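Local coordinates for protein probable cobalt-precorrin-6B C(15)-methyltransferase (decarboxylating) (Methanothermobacter thermautotrophicus, PDB 1L3I) that probably catalyses the S-adenosylmethionine-dependent C-15 methylation and C-12 decarboxylation of cobalt-precorrin-6B, giving cobalt-precorrin-7 in adenosylcobalamin biosynthesis, at residues A29-G41 and L95-G108. Numbering follows the deposited sequence.
With SAH (S-adenosyl-L-homocysteine), chain G.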
ATOM      1  N   ALA A  29       7.710 -15.862 -14.182  1.00 34.75           N
ATOM      2  CA  ALA A  29       8.689 -16.840 -14.642  1.00 34.76           C
ATOM      3  C   ALA A  29       8.124 -17.801 -15.700  1.00 37.84           C
ATOM      4  O   ALA A  29       8.856 -18.231 -16.586  1.00 37.18           O
ATOM      5  CB  ALA A  29       9.258 -17.615 -13.450  1.00 31.30           C
ATOM      6  N   GLU A  30       6.835 -18.137 -15.595  1.00 39.17           N
ATOM      7  CA  GLU A  30       6.186 -19.057 -16.529  1.00 41.27           C
ATOM      8  C   GLU A  30       7.009 -20.341 -16.634  1.00 41.91           C
ATOM      9  O   GLU A  30       7.534 -20.676 -17.702  1.00 41.56           O
ATOM     10  CB  GLU A  30       6.067 -18.420 -17.911  1.00 47.21           C
ATOM     11  CG  GLU A  30       5.475 -17.028 -17.905  1.00 55.35           C
ATOM     12  CD  GLU A  30       5.476 -16.407 -19.285  1.00 63.35           C
ATOM     13  OE1 GLU A  30       6.559 -15.947 -19.730  1.00 62.35           O
ATOM     14  OE2 GLU A  30       4.396 -16.399 -19.928  1.00 68.80           O
ATOM     15  N   PRO A  31       7.120 -21.084 -15.527  1.00 43.43           N
ATOM     16  CA  PRO A  31       7.884 -22.333 -15.479  1.00 45.81           C
ATOM     17  C   PRO A  31       7.392 -23.410 -16.444  1.00 47.70           C
ATOM     18  O   PRO A  31       6.203 -23.723 -16.479  1.00 46.57           O
ATOM     19  CB  PRO A  31       7.714 -22.791 -14.027  1.00 43.56           C
ATOM     20  CG  PRO A  31       7.395 -21.520 -13.295  1.00 41.97           C
ATOM     21  CD  PRO A  31       6.459 -20.831 -14.239  1.00 39.36           C
ATOM     22  N   GLY A  32       8.327 -23.976 -17.204  1.00 49.84           N
ATOM     23  CA  GLY A  32       8.004 -25.032 -18.146  1.00 53.30           C
ATOM     24  C   GLY A  32       8.753 -26.295 -17.745  1.00 53.22           C
ATOM     25  O   GLY A  32       9.870 -26.215 -17.234  1.00 49.88           O
ATOM     26  N   LYS A  33       8.162 -27.453 -18.017  1.00 53.72           N
ATOM     27  CA  LYS A  33       8.785 -28.716 -17.661  1.00 55.14           C
ATOM     28  C   LYS A  33      10.139 -29.009 -18.287  1.00 52.31           C
ATOM     29  O   LYS A  33      10.841 -29.909 -17.846  1.00 52.15           O
ATOM     30  CB  LYS A  33       7.819 -29.861 -17.927  1.00 62.38           C
ATOM     31  CG  LYS A  33       6.683 -29.944 -16.903  1.00 70.86           C
ATOM     32  CD  LYS A  33       5.816 -31.161 -17.194  1.00 80.83           C
ATOM     33  CE  LYS A  33       4.808 -31.440 -16.075  1.00 83.26           C
ATOM     34  NZ  LYS A  33       4.304 -32.845 -16.189  1.00 83.52           N
ATOM     35  N   ASN A  34      10.516 -28.258 -19.312  1.00 53.32           N
ATOM     36  CA  ASN A  34      11.808 -28.459 -19.971  1.00 54.03           C
ATOM     37  C   ASN A  34      12.744 -27.293 -19.696  1.00 52.14           C
ATOM     38  O   ASN A  34      13.758 -27.129 -20.377  1.00 51.79           O
ATOM     39  CB  ASN A  34      11.642 -28.599 -21.491  1.00 57.71           C
ATOM     40  CG  ASN A  34      10.795 -29.795 -21.877  1.00 62.92           C
ATOM     41  OD1 ASN A  34      10.643 -30.753 -21.102  1.00 64.64           O
ATOM     42  ND2 ASN A  34      10.212 -29.739 -23.076  1.00 64.55           N
ATOM     43  N   ASP A  35      12.386 -26.477 -18.709  1.00 48.88           N
ATOM     44  CA  ASP A  35      13.189 -25.319 -18.355  1.00 42.83           C
ATOM     45  C   ASP A  35      14.256 -25.643 -17.339  1.00 39.97           C
ATOM     46  O   ASP A  35      14.080 -26.518 -16.487  1.00 39.50           O
ATOM     47  CB  ASP A  35      12.307 -24.195 -17.807  1.00 46.18           C
ATOM     48  CG  ASP A  35      11.568 -23.442 -18.894  1.00 49.01           C
ATOM     49  OD1 ASP A  35      12.044 -23.463 -20.049  1.00 52.89           O
ATOM     50  OD2 ASP A  35      10.520 -22.811 -18.594  1.00 50.18           O
ATOM     51  N   VAL A  36      15.359 -24.917 -17.441  1.00 37.84           N
ATOM     52  CA  VAL A  36      16.486 -25.054 -16.531  1.00 39.61           C
ATOM     53  C   VAL A  36      16.483 -23.723 -15.785  1.00 39.28           C
ATOM     54  O   VAL A  36      16.559 -22.666 -16.408  1.00 40.18           O
ATOM     55  CB  VAL A  36      17.826 -25.219 -17.291  1.00 37.65           C
ATOM     56  CG1 VAL A  36      18.993 -25.258 -16.306  1.00 36.99           C
ATOM     57  CG2 VAL A  36      17.800 -26.474 -18.134  1.00 37.60           C
ATOM     58  N   ALA A  37      16.354 -23.759 -14.468  1.00 34.09           N
ATOM     59  CA  ALA A  37      16.301 -22.533 -13.707  1.00 32.70           C
ATOM     60  C   ALA A  37      17.403 -22.432 -12.685  1.00 32.38           C
ATOM     61  O   ALA A  37      17.966 -23.437 -12.269  1.00 33.16           O
ATOM     62  CB  ALA A  37      14.948 -22.431 -13.019  1.00 29.76           C
ATOM     63  N   VAL A  38      17.721 -21.201 -12.295  1.00 34.18           N
ATOM     64  CA  VAL A  38      18.721 -20.960 -11.257  1.00 31.50           C
ATOM     65  C   VAL A  38      18.109 -20.000 -10.244  1.00 30.54           C
ATOM     66  O   VAL A  38      17.461 -19.023 -10.617  1.00 31.79           O
ATOM     67  CB  VAL A  38      20.066 -20.388 -11.807  1.00 28.40           C
ATOM     68  CG1 VAL A  38      19.864 -19.037 -12.446  1.00 28.11           C
ATOM     69  CG2 VAL A  38      21.081 -20.275 -10.689  1.00 27.62           C
ATOM     70  N   ASP A  39      18.232 -20.346  -8.967  1.00 30.91           N
ATOM     71  CA  ASP A  39      17.728 -19.513  -7.888  1.00 28.34           C
ATOM     72  C   ASP A  39      18.944 -18.996  -7.139  1.00 27.06           C
ATOM     73  O   ASP A  39      19.565 -19.721  -6.362  1.00 26.81           O
ATOM     74  CB  ASP A  39      16.809 -20.323  -6.963  1.00 25.63           C
ATOM     75  CG  ASP A  39      16.203 -19.484  -5.839  1.00 26.53           C
ATOM     76  OD1 ASP A  39      16.176 -18.246  -5.941  1.00 33.53           O
ATOM     77  OD2 ASP A  39      15.757 -20.060  -4.839  1.00 28.74           O
ATOM     78  N   VAL A  40      19.332 -17.755  -7.433  1.00 28.77           N
ATOM     79  CA  VAL A  40      20.479 -17.128  -6.797  1.00 28.39           C
ATOM     80  C   VAL A  40      20.078 -16.621  -5.415  1.00 30.39           C
ATOM     81  O   VAL A  40      19.269 -15.684  -5.297  1.00 30.38           O
ATOM     82  CB  VAL A  40      21.022 -15.967  -7.661  1.00 30.37           C
ATOM     83  CG1 VAL A  40      22.219 -15.318  -7.008  1.00 28.22           C
ATOM     84  CG2 VAL A  40      21.385 -16.469  -9.049  1.00 29.22           C
ATOM     85  N   GLY A  41      20.638 -17.237  -4.372  1.00 28.07           N
ATOM     86  CA  GLY A  41      20.310 -16.848  -3.015  1.00 27.55           C
ATOM     87  C   GLY A  41      19.030 -17.550  -2.640  1.00 24.89           C
ATOM     88  O   GLY A  41      18.011 -16.919  -2.418  1.00 29.27           O
ATOM     89  N   LEU A  95      27.639 -19.545 -10.519  1.00 35.96           N
ATOM     90  CA  LEU A  95      26.925 -19.324 -11.782  1.00 38.56           C
ATOM     91  C   LEU A  95      27.735 -19.753 -12.999  1.00 40.40           C
ATOM     92  O   LEU A  95      27.169 -20.212 -13.985  1.00 41.97           O
ATOM     93  CB  LEU A  95      26.518 -17.852 -11.934  1.00 35.68           C
ATOM     94  CG  LEU A  95      25.264 -17.368 -11.212  1.00 33.37           C
ATOM     95  CD1 LEU A  95      25.259 -15.857 -11.243  1.00 27.72           C
ATOM     96  CD2 LEU A  95      24.003 -17.947 -11.857  1.00 29.67           C
ATOM     97  N   CYS A  96      29.055 -19.619 -12.915  1.00 42.37           N
ATOM     98  CA  CYS A  96      29.937 -20.000 -14.014  1.00 44.00           C
ATOM     99  C   CYS A  96      30.032 -21.514 -14.251  1.00 46.50           C
ATOM    100  O   CYS A  96      30.421 -21.942 -15.341  1.00 50.07           O
ATOM    101  CB  CYS A  96      31.344 -19.447 -13.792  1.00 41.48           C
ATOM    102  SG  CYS A  96      31.536 -17.686 -14.013  1.00 47.20           S
ATOM    103  N   LYS A  97      29.672 -22.313 -13.244  1.00 44.02           N
ATOM    104  CA  LYS A  97      29.739 -23.771 -13.348  1.00 41.17           C
ATOM    105  C   LYS A  97      28.482 -24.449 -13.896  1.00 43.10           C
ATOM    106  O   LYS A  97      28.513 -25.630 -14.261  1.00 44.77           O
ATOM    107  CB  LYS A  97      30.050 -24.384 -11.990  1.00 40.34           C
ATOM    108  CG  LYS A  97      31.270 -23.830 -11.300  1.00 43.81           C
ATOM    109  CD  LYS A  97      31.477 -24.563  -9.985  1.00 50.11           C
ATOM    110  CE  LYS A  97      32.609 -23.954  -9.164  1.00 54.65           C
ATOM    111  NZ  LYS A  97      32.933 -24.832  -8.003  1.00 56.50           N
ATOM    112  N   ILE A  98      27.380 -23.715 -13.958  1.00 42.05           N
ATOM    113  CA  ILE A  98      26.129 -24.296 -14.423  1.00 38.53           C
ATOM    114  C   ILE A  98      25.900 -24.095 -15.928  1.00 37.99           C
ATOM    115  O   ILE A  98      26.580 -23.305 -16.569  1.00 35.33           O
ATOM    116  CB  ILE A  98      24.921 -23.738 -13.604  1.00 36.78           C
ATOM    117  CG1 ILE A  98      24.625 -22.288 -13.966  1.00 37.79           C
ATOM    118  CG2 ILE A  98      25.226 -23.806 -12.127  1.00 33.91           C
ATOM    119  CD1 ILE A  98      23.337 -21.757 -13.351  1.00 37.06           C
ATOM    120  N   PRO A  99      25.016 -24.907 -16.525  1.00 38.66           N
ATOM    121  CA  PRO A  99      24.746 -24.754 -17.957  1.00 41.56           C
ATOM    122  C   PRO A  99      23.889 -23.521 -18.211  1.00 45.14           C
ATOM    123  O   PRO A  99      23.613 -22.747 -17.289  1.00 47.18           O
ATOM    124  CB  PRO A  99      24.003 -26.045 -18.303  1.00 40.14           C
ATOM    125  CG  PRO A  99      23.366 -26.446 -17.028  1.00 39.93           C
ATOM    126  CD  PRO A  99      24.444 -26.162 -16.017  1.00 37.56           C
ATOM    127  N   ASP A 100      23.459 -23.330 -19.454  1.00 46.42           N
ATOM    128  CA  ASP A 100      22.617 -22.180 -19.766  1.00 47.09           C
ATOM    129  C   ASP A 100      21.249 -22.320 -19.107  1.00 44.56           C
ATOM    130  O   ASP A 100      20.756 -23.437 -18.909  1.00 45.39           O
ATOM    131  CB  ASP A 100      22.487 -21.986 -21.283  1.00 50.74           C
ATOM    132  CG  ASP A 100      23.762 -21.444 -21.920  1.00 52.89           C
ATOM    133  OD1 ASP A 100      24.668 -20.944 -21.205  1.00 52.86           O
ATOM    134  OD2 ASP A 100      23.855 -21.515 -23.165  1.00 57.20           O
ATOM    135  N   ILE A 101      20.630 -21.183 -18.810  1.00 41.46           N
ATOM    136  CA  ILE A 101      19.345 -21.162 -18.122  1.00 40.51           C
ATOM    137  C   ILE A 101      18.199 -20.505 -18.876  1.00 38.08           C
ATOM    138  O   ILE A 101      18.391 -19.587 -19.664  1.00 38.32           O
ATOM    139  CB  ILE A 101      19.483 -20.423 -16.768  1.00 44.29           C
ATOM    140  CG1 ILE A 101      20.060 -19.020 -17.032  1.00 42.43           C
ATOM    141  CG2 ILE A 101      20.370 -21.228 -15.807  1.00 39.45           C
ATOM    142  CD1 ILE A 101      20.217 -18.171 -15.832  1.00 45.86           C
ATOM    143  N   ASP A 102      16.995 -20.960 -18.576  1.00 37.77           N
ATOM    144  CA  ASP A 102      15.785 -20.431 -19.176  1.00 37.43           C
ATOM    145  C   ASP A 102      15.171 -19.429 -18.207  1.00 38.39           C
ATOM    146  O   ASP A 102      14.538 -18.459 -18.629  1.00 38.25           O
ATOM    147  CB  ASP A 102      14.798 -21.558 -19.430  1.00 40.44           C
ATOM    148  CG  ASP A 102      15.319 -22.567 -20.430  1.00 47.23           C
ATOM    149  OD1 ASP A 102      15.454 -22.194 -21.618  1.00 49.53           O
ATOM    150  OD2 ASP A 102      15.618 -23.719 -20.035  1.00 45.71           O
ATOM    151  N   ILE A 103      15.359 -19.684 -16.912  1.00 35.83           N
ATOM    152  CA  ILE A 103      14.823 -18.839 -15.861  1.00 31.12           C
ATOM    153  C   ILE A 103      15.892 -18.539 -14.814  1.00 30.25           C
ATOM    154  O   ILE A 103      16.621 -19.428 -14.376  1.00 29.42           O
ATOM    155  CB  ILE A 103      13.634 -19.529 -15.149  1.00 30.79           C
ATOM    156  CG1 ILE A 103      12.507 -19.821 -16.135  1.00 27.57           C
ATOM    157  CG2 ILE A 103      13.123 -18.682 -13.996  1.00 30.85           C
ATOM    158  CD1 ILE A 103      11.481 -20.786 -15.588  1.00 28.33           C
ATOM    159  N   ALA A 104      15.973 -17.282 -14.407  1.00 29.46           N
ATOM    160  CA  ALA A 104      16.911 -16.857 -13.383  1.00 27.00           C
ATOM    161  C   ALA A 104      16.185 -15.947 -12.386  1.00 28.98           C
ATOM    162  O   ALA A 104      15.643 -14.895 -12.755  1.00 25.26           O
ATOM    163  CB  ALA A 104      18.079 -16.114 -14.006  1.00 29.86           C
ATOM    164  N   VAL A 105      16.130 -16.387 -11.132  1.00 31.93           N
ATOM    165  CA  VAL A 105      15.515 -15.617 -10.049  1.00 26.31           C
ATOM    166  C   VAL A 105      16.635 -15.226  -9.087  1.00 27.77           C
ATOM    167  O   VAL A 105      17.386 -16.087  -8.588  1.00 27.07           O
ATOM    168  CB  VAL A 105      14.454 -16.426  -9.276  1.00 23.08           C
ATOM    169  CG1 VAL A 105      13.913 -15.601  -8.077  1.00 20.98           C
ATOM    170  CG2 VAL A 105      13.333 -16.847 -10.235  1.00 20.16           C
ATOM    171  N   VAL A 106      16.800 -13.929  -8.878  1.00 25.43           N
ATOM    172  CA  VAL A 106      17.829 -13.460  -7.971  1.00 28.00           C
ATOM    173  C   VAL A 106      17.154 -13.082  -6.662  1.00 29.27           C
ATOM    174  O   VAL A 106      16.548 -12.015  -6.561  1.00 28.42           O
ATOM    175  CB  VAL A 106      18.600 -12.246  -8.548  1.00 24.43           C
ATOM    176  CG1 VAL A 106      19.779 -11.903  -7.645  1.00 25.73           C
ATOM    177  CG2 VAL A 106      19.081 -12.562  -9.949  1.00 24.43           C
ATOM    178  N   GLY A 107      17.240 -13.978  -5.682  1.00 28.95           N
ATOM    179  CA  GLY A 107      16.633 -13.747  -4.380  1.00 28.37           C
ATOM    180  C   GLY A 107      17.514 -12.995  -3.396  1.00 31.00           C
ATOM    181  O   GLY A 107      17.033 -12.584  -2.337  1.00 31.02           O
ATOM    182  N   GLY A 108      18.788 -12.820  -3.740  1.00 30.10           N
ATOM    183  CA  GLY A 108      19.754 -12.116  -2.906  1.00 27.22           C
ATOM    184  C   GLY A 108      21.011 -11.856  -3.727  1.00 30.69           C
ATOM    185  O   GLY A 108      21.420 -12.702  -4.510  1.00 32.54           O
TER
HETATM  186  N   SAH G 801      13.823 -16.285  -1.620  1.00 24.40           N
HETATM  187  CA  SAH G 801      14.232 -17.120  -0.485  1.00 25.22           C
HETATM  188  CB  SAH G 801      14.968 -16.287   0.599  1.00 26.46           C
HETATM  189  CG  SAH G 801      16.266 -15.615   0.071  1.00 32.28           C
HETATM  190  SD  SAH G 801      17.214 -14.654   1.258  1.00 30.67           S
HETATM  191  C   SAH G 801      12.997 -17.789   0.101  1.00 23.12           C
HETATM  192  O   SAH G 801      11.908 -17.552  -0.452  1.00 22.92           O
HETATM  193  OXT SAH G 801      13.133 -18.550   1.079  1.00 26.17           O
HETATM  194  C5' SAH G 801      18.595 -14.116   0.279  1.00 27.48           C
HETATM  195  C4' SAH G 801      19.693 -15.118   0.220  1.00 28.12           C
HETATM  196  O4' SAH G 801      20.711 -14.489  -0.581  1.00 32.86           O
HETATM  197  C3' SAH G 801      20.389 -15.502   1.618  1.00 23.07           C
HETATM  198  O3' SAH G 801      20.272 -16.882   2.094  1.00 26.90           O
HETATM  199  C2' SAH G 801      21.832 -15.031   1.328  1.00 26.30           C
HETATM  200  O2' SAH G 801      22.905 -15.683   2.027  1.00 23.62           O
HETATM  201  C1' SAH G 801      21.883 -15.140  -0.178  1.00 29.49           C
HETATM  202  N9  SAH G 801      22.901 -14.409  -0.922  1.00 31.13           N
HETATM  203  C8  SAH G 801      23.123 -13.010  -0.931  1.00 34.09           C
HETATM  204  N7  SAH G 801      24.105 -12.695  -1.720  1.00 29.89           N
HETATM  205  C5  SAH G 801      24.572 -13.917  -2.255  1.00 30.85           C
HETATM  206  C6  SAH G 801      25.598 -14.251  -3.157  1.00 29.82           C
HETATM  207  N6  SAH G 801      26.384 -13.322  -3.712  1.00 27.66           N
HETATM  208  N1  SAH G 801      25.799 -15.557  -3.489  1.00 35.54           N
HETATM  209  C2  SAH G 801      25.010 -16.467  -2.932  1.00 32.29           C
HETATM  210  N3  SAH G 801      24.020 -16.281  -2.077  1.00 30.84           N
HETATM  211  C4  SAH G 801      23.840 -14.981  -1.771  1.00 25.36           C
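Strands V36-V40 and I103-V106 run parallel, their axes 4.7 Å apart, and pair A37 with I103 through V40 with V106. They are central neighbours in the Rossmann-type sheet of this methyltransferase. Strand 57-62 flanks the first strand and strand 128-134 the second. V38 N donates to I103 O, V105 N to V38 O and V40 N to V105 O. At the start, V36 O accepts from both D102 N (2.8 Å) and I103 N (3.3 Å), where segment 95-108 turns a corner at D102. The side chain of D102 reaches back there, and OD2 takes V36 N on its anti lone pair at 2.9 Å. D35 OD1 lies 3.6 Å from D102 OD2; R129 and K125, in long, weak ion pairs with D35 and D102 respectively, probably offset the like charges. Replacing D102 by alanine removes OD2, which is likely to leave V36 N without its side-chain acceptor.

On the face of V38 and V40 the packing is aliphatic. V38 CG1, set between backbone N and carbonyl carbon (chi1 63°), meets I101 CD1 at 3.5 Å and A104 CB. V38 CG2 touches I98 CD1 and L95 CD2. V40 CG2 also reaches L95 CD2. On the other face, I103 lays CB against A37 CB and CG2 against CB of A29, at the end of helix 19-29. D39 OD1 lies beside V105 CG1, while OD2 is hydrogen-bonded to T48 OG1.

The C-terminal ends open onto the S-adenosylhomocysteine pocket. G41, G107 and G108 line it, and the lack of side chains at G41 and G108 lets ribose O4' sit close. Here V40 O accepts G107 N at 2.7 Å, and G107 O lies 3.4 Å from ligand C5'.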